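Local structure of cysteine synthase (Fusobacterium nucleatum subsp. nucleatum strain ATCC 25586, 5XEM) at residues N145-P153 and S228-Y236. The protein probably makes L-cysteine and acetate from O-acetyl-L-serine and hydrogen sulfide, using pyridoxal 5'-phosphate as cofactor, and is a hydrogen sulfide-producing enzyme. Numbering follows the deposited sequence.
Sequences NQFTNVNNP and SIGGIPAVY. With 85F ((2R)-2-azanyl-3-[(2R)-2-azanyl-3-oxidanyl-3-oxidanylidene-propyl]sulfanyl-propanoic acid), chain C; ACT (acetate ion), chain F.
Q146 and F147 meet V235, I229 and P233 where two loops line the active-site cleft of this two-domain pyridoxal-phosphate enzyme of the cysteine synthase family. Each loop grips one end of the bound lanthionine. Q146 sends its extended amide to one of the two carboxylates of 85F, NE2 donating to 85F O at 2.9 Å. The same amide is tied to A72 O through NE2 and to T77 and K46 through OE1, which fixes its rotation. S228 takes the other carboxylate, which carries OH1 and OH2, from the second loop: S228 OG bonds 85F OH1 and S228 N bonds 85F OH2. Between these two grips stands the F147 ring; CG anti to its own carbonyl carbon (chi1 -56°) places it between I229 CG2 and Q146 CG. I229 CG2 sits over one face, 3.9 Å from the centroid, a CH-pi contact; Q146 CG covers the opposite face toward the rim. P233 CG and the ligand's CD lie at the ring edge, and M124 and L128 of helix 123-136 touch both F147 and I229, closing an apolar cluster. Behind the ring, F147 O faces the type I turn P233-Y236: V235 N donates weakly to it at 3.3 Å, and a water bridges it to A234 N. T148 CA lies 4.3 Å from A234 CB, while its carbonyl carbon touches V235 CG1. N149 OD1 caps the N151 amide at the entry to helix 151-167, while V235 CG1 lies 3.5 Å from N149 O. N152, CG anti to the backbone N, reaches back so that ND2 donates to Q146 O, which lies nearly in the plane of the N152 amide; ND2 also bonds T181, a residue of the cofactor site. The P153 ring crosses the V235 side chain at about a right angle, its CD 3.7 Å from CG1.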
ATOM      1  N   ASN A 145     -18.784   4.745  15.659  1.00 11.93           N
ATOM      2  CA  ASN A 145     -18.315   4.176  16.934  1.00 11.83           C
ATOM      3  C   ASN A 145     -17.772   2.761  16.866  1.00 11.30           C
ATOM      4  O   ASN A 145     -18.382   1.797  17.327  1.00 11.61           O
ATOM      5  CB  ASN A 145     -19.334   4.314  18.038  1.00 12.62           C
ATOM      6  CG  ASN A 145     -18.676   4.299  19.430  1.00 13.43           C
ATOM      7  OD1 ASN A 145     -17.636   3.666  19.610  1.00 15.24           O
ATOM      8  ND2 ASN A 145     -19.230   5.055  20.386  1.00 14.93           N
ATOM      9  N   GLN A 146     -16.549   2.632  16.349  1.00 10.86           N
ATOM     10  CA  GLN A 146     -15.886   1.342  16.320  1.00 10.74           C
ATOM     11  C   GLN A 146     -15.805   0.634  17.692  1.00 10.83           C
ATOM     12  O   GLN A 146     -15.664  -0.585  17.748  1.00 10.37           O
ATOM     13  CB  GLN A 146     -14.468   1.484  15.767  1.00 10.30           C
ATOM     14  CG  GLN A 146     -13.578   2.423  16.561  1.00 10.35           C
ATOM     15  CD  GLN A 146     -12.228   2.578  15.910  1.00 10.53           C
ATOM     16  OE1 GLN A 146     -11.692   1.638  15.324  1.00 10.66           O
ATOM     17  NE2 GLN A 146     -11.686   3.775  15.993  1.00 11.59           N
ATOM     18  N   PHE A 147     -15.862   1.407  18.779  1.00 11.19           N
ATOM     19  CA  PHE A 147     -15.761   0.819  20.118  1.00 12.28           C
ATOM     20  C   PHE A 147     -16.993   0.030  20.556  1.00 12.30           C
ATOM     21  O   PHE A 147     -16.877  -0.888  21.362  1.00 12.60           O
ATOM     22  CB  PHE A 147     -15.428   1.914  21.130  1.00 12.63           C
ATOM     23  CG  PHE A 147     -14.190   2.652  20.776  1.00 13.31           C
ATOM     24  CD1 PHE A 147     -12.960   2.087  21.052  1.00 14.49           C
ATOM     25  CD2 PHE A 147     -14.243   3.870  20.098  1.00 14.04           C
ATOM     26  CE1 PHE A 147     -11.796   2.737  20.678  1.00 14.72           C
ATOM     27  CE2 PHE A 147     -13.068   4.512  19.707  1.00 14.04           C
ATOM     28  CZ  PHE A 147     -11.855   3.943  20.010  1.00 14.71           C
ATOM     29  N   THR A 148     -18.158   0.396  20.014  1.00 12.91           N
ATOM     30  CA  THR A 148     -19.442  -0.180  20.441  1.00 12.96           C
ATOM     31  C   THR A 148     -20.242  -0.829  19.302  1.00 13.03           C
ATOM     32  O   THR A 148     -21.168  -1.600  19.552  1.00 12.22           O
ATOM     33  CB  THR A 148     -20.295   0.920  21.071  1.00 13.41           C
ATOM     34  OG1 THR A 148     -20.675   1.879  20.064  1.00 15.68           O
ATOM     35  CG2 THR A 148     -19.490   1.638  22.156  1.00 13.15           C
ATOM     36  N   ASN A 149     -19.883  -0.529  18.053  1.00 12.52           N
ATOM     37  CA  ASN A 149     -20.673  -0.962  16.898  1.00 12.75           C
ATOM     38  C   ASN A 149     -20.405  -2.411  16.575  1.00 12.73           C
ATOM     39  O   ASN A 149     -19.290  -2.778  16.192  1.00 12.16           O
ATOM     40  CB  ASN A 149     -20.348  -0.055  15.706  1.00 12.22           C
ATOM     41  CG  ASN A 149     -21.336  -0.175  14.552  1.00 12.17           C
ATOM     42  OD1 ASN A 149     -21.878  -1.239  14.284  1.00 12.83           O
ATOM     43  ND2 ASN A 149     -21.553   0.937  13.845  1.00 11.03           N
ATOM     44  N   VAL A 150     -21.426  -3.264  16.702  1.00 12.84           N
ATOM     45  CA  VAL A 150     -21.207  -4.693  16.407  1.00 13.38           C
ATOM     46  C   VAL A 150     -20.803  -4.970  14.977  1.00 12.20           C
ATOM     47  O   VAL A 150     -20.250  -6.024  14.699  1.00 11.86           O
ATOM     48  CB  VAL A 150     -22.399  -5.609  16.758  1.00 14.72           C
ATOM     49  CG1 VAL A 150     -22.702  -5.485  18.245  1.00 16.25           C
ATOM     50  CG2 VAL A 150     -23.597  -5.294  15.891  1.00 14.60           C
ATOM     51  N   ASN A 151     -21.041  -4.028  14.077  1.00 12.90           N
ATOM     52  CA  ASN A 151     -20.593  -4.185  12.697  1.00 12.82           C
ATOM     53  C   ASN A 151     -19.068  -4.173  12.531  1.00 13.09           C
ATOM     54  O   ASN A 151     -18.558  -4.536  11.450  1.00 13.12           O
ATOM     55  CB  ASN A 151     -21.248  -3.160  11.784  1.00 12.80           C
ATOM     56  CG  ASN A 151     -22.732  -3.415  11.606  1.00 12.82           C
ATOM     57  OD1 ASN A 151     -23.126  -4.563  11.387  1.00 13.88           O
ATOM     58  ND2 ASN A 151     -23.553  -2.378  11.760  1.00 12.82           N
ATOM     59  N   ASN A 152     -18.349  -3.734  13.566  1.00 11.76           N
ATOM     60  CA  ASN A 152     -16.886  -3.932  13.626  1.00 11.46           C
ATOM     61  C   ASN A 152     -16.548  -5.446  13.701  1.00 11.73           C
ATOM     62  O   ASN A 152     -16.099  -6.040  12.701  1.00 10.51           O
ATOM     63  CB  ASN A 152     -16.314  -3.024  14.751  1.00 11.06           C
ATOM     64  CG  ASN A 152     -14.888  -3.318  15.122  1.00 10.93           C
ATOM     65  OD1 ASN A 152     -14.239  -4.245  14.609  1.00 10.36           O
ATOM     66  ND2 ASN A 152     -14.385  -2.513  16.069  1.00 10.27           N
ATOM     67  N   PRO A 153     -16.829  -6.112  14.832  1.00 11.93           N
ATOM     68  CA  PRO A 153     -16.529  -7.555  14.839  1.00 12.63           C
ATOM     69  C   PRO A 153     -17.283  -8.364  13.777  1.00 13.24           C
ATOM     70  O   PRO A 153     -16.734  -9.337  13.230  1.00 12.63           O
ATOM     71  CB  PRO A 153     -16.898  -8.011  16.261  1.00 12.61           C
ATOM     72  CG  PRO A 153     -17.717  -6.921  16.827  1.00 12.01           C
ATOM     73  CD  PRO A 153     -17.322  -5.638  16.133  1.00 12.36           C
ATOM     74  N   SER A 228      -7.554   2.709  25.584  1.00 14.79           N
ATOM     75  CA  SER A 228      -7.455   3.977  26.322  1.00 14.56           C
ATOM     76  C   SER A 228      -8.737   4.805  26.372  1.00 14.58           C
ATOM     77  O   SER A 228      -8.689   6.041  26.599  1.00 14.97           O
ATOM     78  CB  SER A 228      -6.286   4.823  25.800  1.00 14.99           C
ATOM     79  OG  SER A 228      -6.439   5.264  24.458  1.00 14.45           O
ATOM     80  N   ILE A 229      -9.875   4.165  26.164  1.00 15.81           N
ATOM     81  CA  ILE A 229     -11.168   4.886  26.262  1.00 17.54           C
ATOM     82  C   ILE A 229     -11.722   4.929  27.691  1.00 19.54           C
ATOM     83  O   ILE A 229     -12.784   5.508  27.906  1.00 20.18           O
ATOM     84  CB  ILE A 229     -12.272   4.347  25.299  1.00 18.65           C
ATOM     85  CG1 ILE A 229     -12.801   2.970  25.746  1.00 18.98           C
ATOM     86  CG2 ILE A 229     -11.743   4.321  23.877  1.00 18.72           C
ATOM     87  CD1 ILE A 229     -14.032   2.483  24.989  1.00 19.80           C
ATOM     88  N   GLY A 230     -11.033   4.313  28.650  1.00 20.23           N
ATOM     89  CA  GLY A 230     -11.478   4.321  30.058  1.00 21.18           C
ATOM     90  C   GLY A 230     -12.125   3.027  30.499  1.00 22.91           C
ATOM     91  O   GLY A 230     -12.847   2.988  31.506  1.00 25.29           O
ATOM     92  N   GLY A 231     -11.864   1.956  29.765  1.00 20.18           N
ATOM     93  CA  GLY A 231     -12.404   0.643  30.104  1.00 19.72           C
ATOM     94  C   GLY A 231     -12.249  -0.263  28.903  1.00 18.79           C
ATOM     95  O   GLY A 231     -11.712   0.164  27.862  1.00 18.92           O
ATOM     96  N   ILE A 232     -12.708  -1.500  29.038  1.00 17.10           N
ATOM     97  CA  ILE A 232     -12.657  -2.460  27.942  1.00 17.38           C
ATOM     98  C   ILE A 232     -13.794  -2.201  26.944  1.00 17.15           C
ATOM     99  O   ILE A 232     -14.943  -2.102  27.333  1.00 17.36           O
ATOM    100  CB  ILE A 232     -12.713  -3.910  28.477  1.00 18.57           C
ATOM    101  CG1 ILE A 232     -11.524  -4.174  29.404  1.00 18.50           C
ATOM    102  CG2 ILE A 232     -12.706  -4.919  27.337  1.00 17.32           C
ATOM    103  CD1 ILE A 232     -11.621  -5.469  30.176  1.00 20.37           C
ATOM    104  N   PRO A 233     -13.480  -2.058  25.643  1.00 15.61           N
ATOM    105  CA  PRO A 233     -14.557  -1.764  24.678  1.00 14.90           C
ATOM    106  C   PRO A 233     -15.623  -2.851  24.598  1.00 14.44           C
ATOM    107  O   PRO A 233     -15.319  -4.003  24.787  1.00 14.11           O
ATOM    108  CB  PRO A 233     -13.814  -1.635  23.337  1.00 14.98           C
ATOM    109  CG  PRO A 233     -12.382  -1.400  23.722  1.00 15.21           C
ATOM    110  CD  PRO A 233     -12.173  -2.185  24.985  1.00 15.34           C
ATOM    111  N   ALA A 234     -16.873  -2.461  24.328  1.00 14.39           N
ATOM    112  CA  ALA A 234     -17.995  -3.387  24.246  1.00 14.42           C
ATOM    113  C   ALA A 234     -17.797  -4.461  23.188  1.00 14.75           C
ATOM    114  O   ALA A 234     -18.295  -5.581  23.328  1.00 15.16           O
ATOM    115  CB  ALA A 234     -19.283  -2.603  23.949  1.00 15.00           C
ATOM    116  N   VAL A 235     -17.073  -4.142  22.118  1.00 13.95           N
ATOM    117  CA  VAL A 235     -16.863  -5.110  21.040  1.00 13.08           C
ATOM    118  C   VAL A 235     -15.784  -6.165  21.291  1.00 13.62           C
ATOM    119  O   VAL A 235     -15.647  -7.076  20.498  1.00 13.31           O
ATOM    120  CB  VAL A 235     -16.590  -4.425  19.673  1.00 12.68           C
ATOM    121  CG1 VAL A 235     -17.826  -3.631  19.252  1.00 12.07           C
ATOM    122  CG2 VAL A 235     -15.350  -3.534  19.746  1.00 11.92           C
ATOM    123  N   TYR A 236     -15.032  -6.048  22.388  1.00 14.55           N
ATOM    124  CA  TYR A 236     -14.096  -7.078  22.781  1.00 14.49           C
ATOM    125  C   TYR A 236     -14.841  -8.175  23.521  1.00 16.02           C
ATOM    126  O   TYR A 236     -15.564  -7.891  24.494  1.00 15.41           O
ATOM    127  CB  TYR A 236     -13.003  -6.505  23.694  1.00 14.65           C
ATOM    128  CG  TYR A 236     -12.067  -7.553  24.207  1.00 14.88           C
ATOM    129  CD1 TYR A 236     -11.175  -8.186  23.359  1.00 15.11           C
ATOM    130  CD2 TYR A 236     -12.105  -7.974  25.557  1.00 14.83           C
ATOM    131  CE1 TYR A 236     -10.323  -9.158  23.822  1.00 15.65           C
ATOM    132  CE2 TYR A 236     -11.262  -8.961  26.017  1.00 15.99           C
ATOM    133  CZ  TYR A 236     -10.376  -9.562  25.153  1.00 16.12           C
ATOM    134  OH  TYR A 236      -9.517 -10.551  25.594  1.00 16.26           O
TER
HETATM  135  N   85F C 501      -6.851   0.965  15.608  1.00 14.23           N
HETATM  136  CA  85F C 501      -8.057   1.759  15.926  1.00 13.70           C
HETATM  137  CB  85F C 501      -7.999   2.265  17.385  1.00 15.71           C
HETATM  138  SG  85F C 501      -8.208   0.990  18.604  1.00 18.25           S
HETATM  139  CD  85F C 501      -8.230   1.819  20.209  1.00 16.79           C
HETATM  140  CE  85F C 501      -6.930   2.591  20.560  1.00 16.87           C
HETATM  141  NZ2 85F C 501      -5.733   1.763  20.363  1.00 16.00           N
HETATM  142  CZ1 85F C 501      -7.018   2.992  22.058  1.00 17.16           C
HETATM  143  OH1 85F C 501      -5.956   3.466  22.561  1.00 16.22           O
HETATM  144  OH2 85F C 501      -8.090   2.831  22.706  1.00 15.94           O
HETATM  145  C   85F C 501      -8.206   2.931  14.981  1.00 13.13           C
HETATM  146  OXT 85F C 501      -7.661   2.832  13.871  1.00 11.94           O
HETATM  147  O   85F C 501      -8.908   3.900  15.366  1.00 13.72           O
HETATM  148  C   ACT F 504     -21.075   8.322  20.242  1.00 18.46           C
HETATM  149  O   ACT F 504     -21.339   7.149  19.971  1.00 18.35           O
HETATM  150  OXT ACT F 504     -21.795   9.247  19.845  1.00 18.95           O
HETATM  151  CH3 ACT F 504     -19.855   8.605  21.073  1.00 20.84           C
HETATM  152  O   HOH W   1     -17.139   0.442  24.370  1.00 19.01           O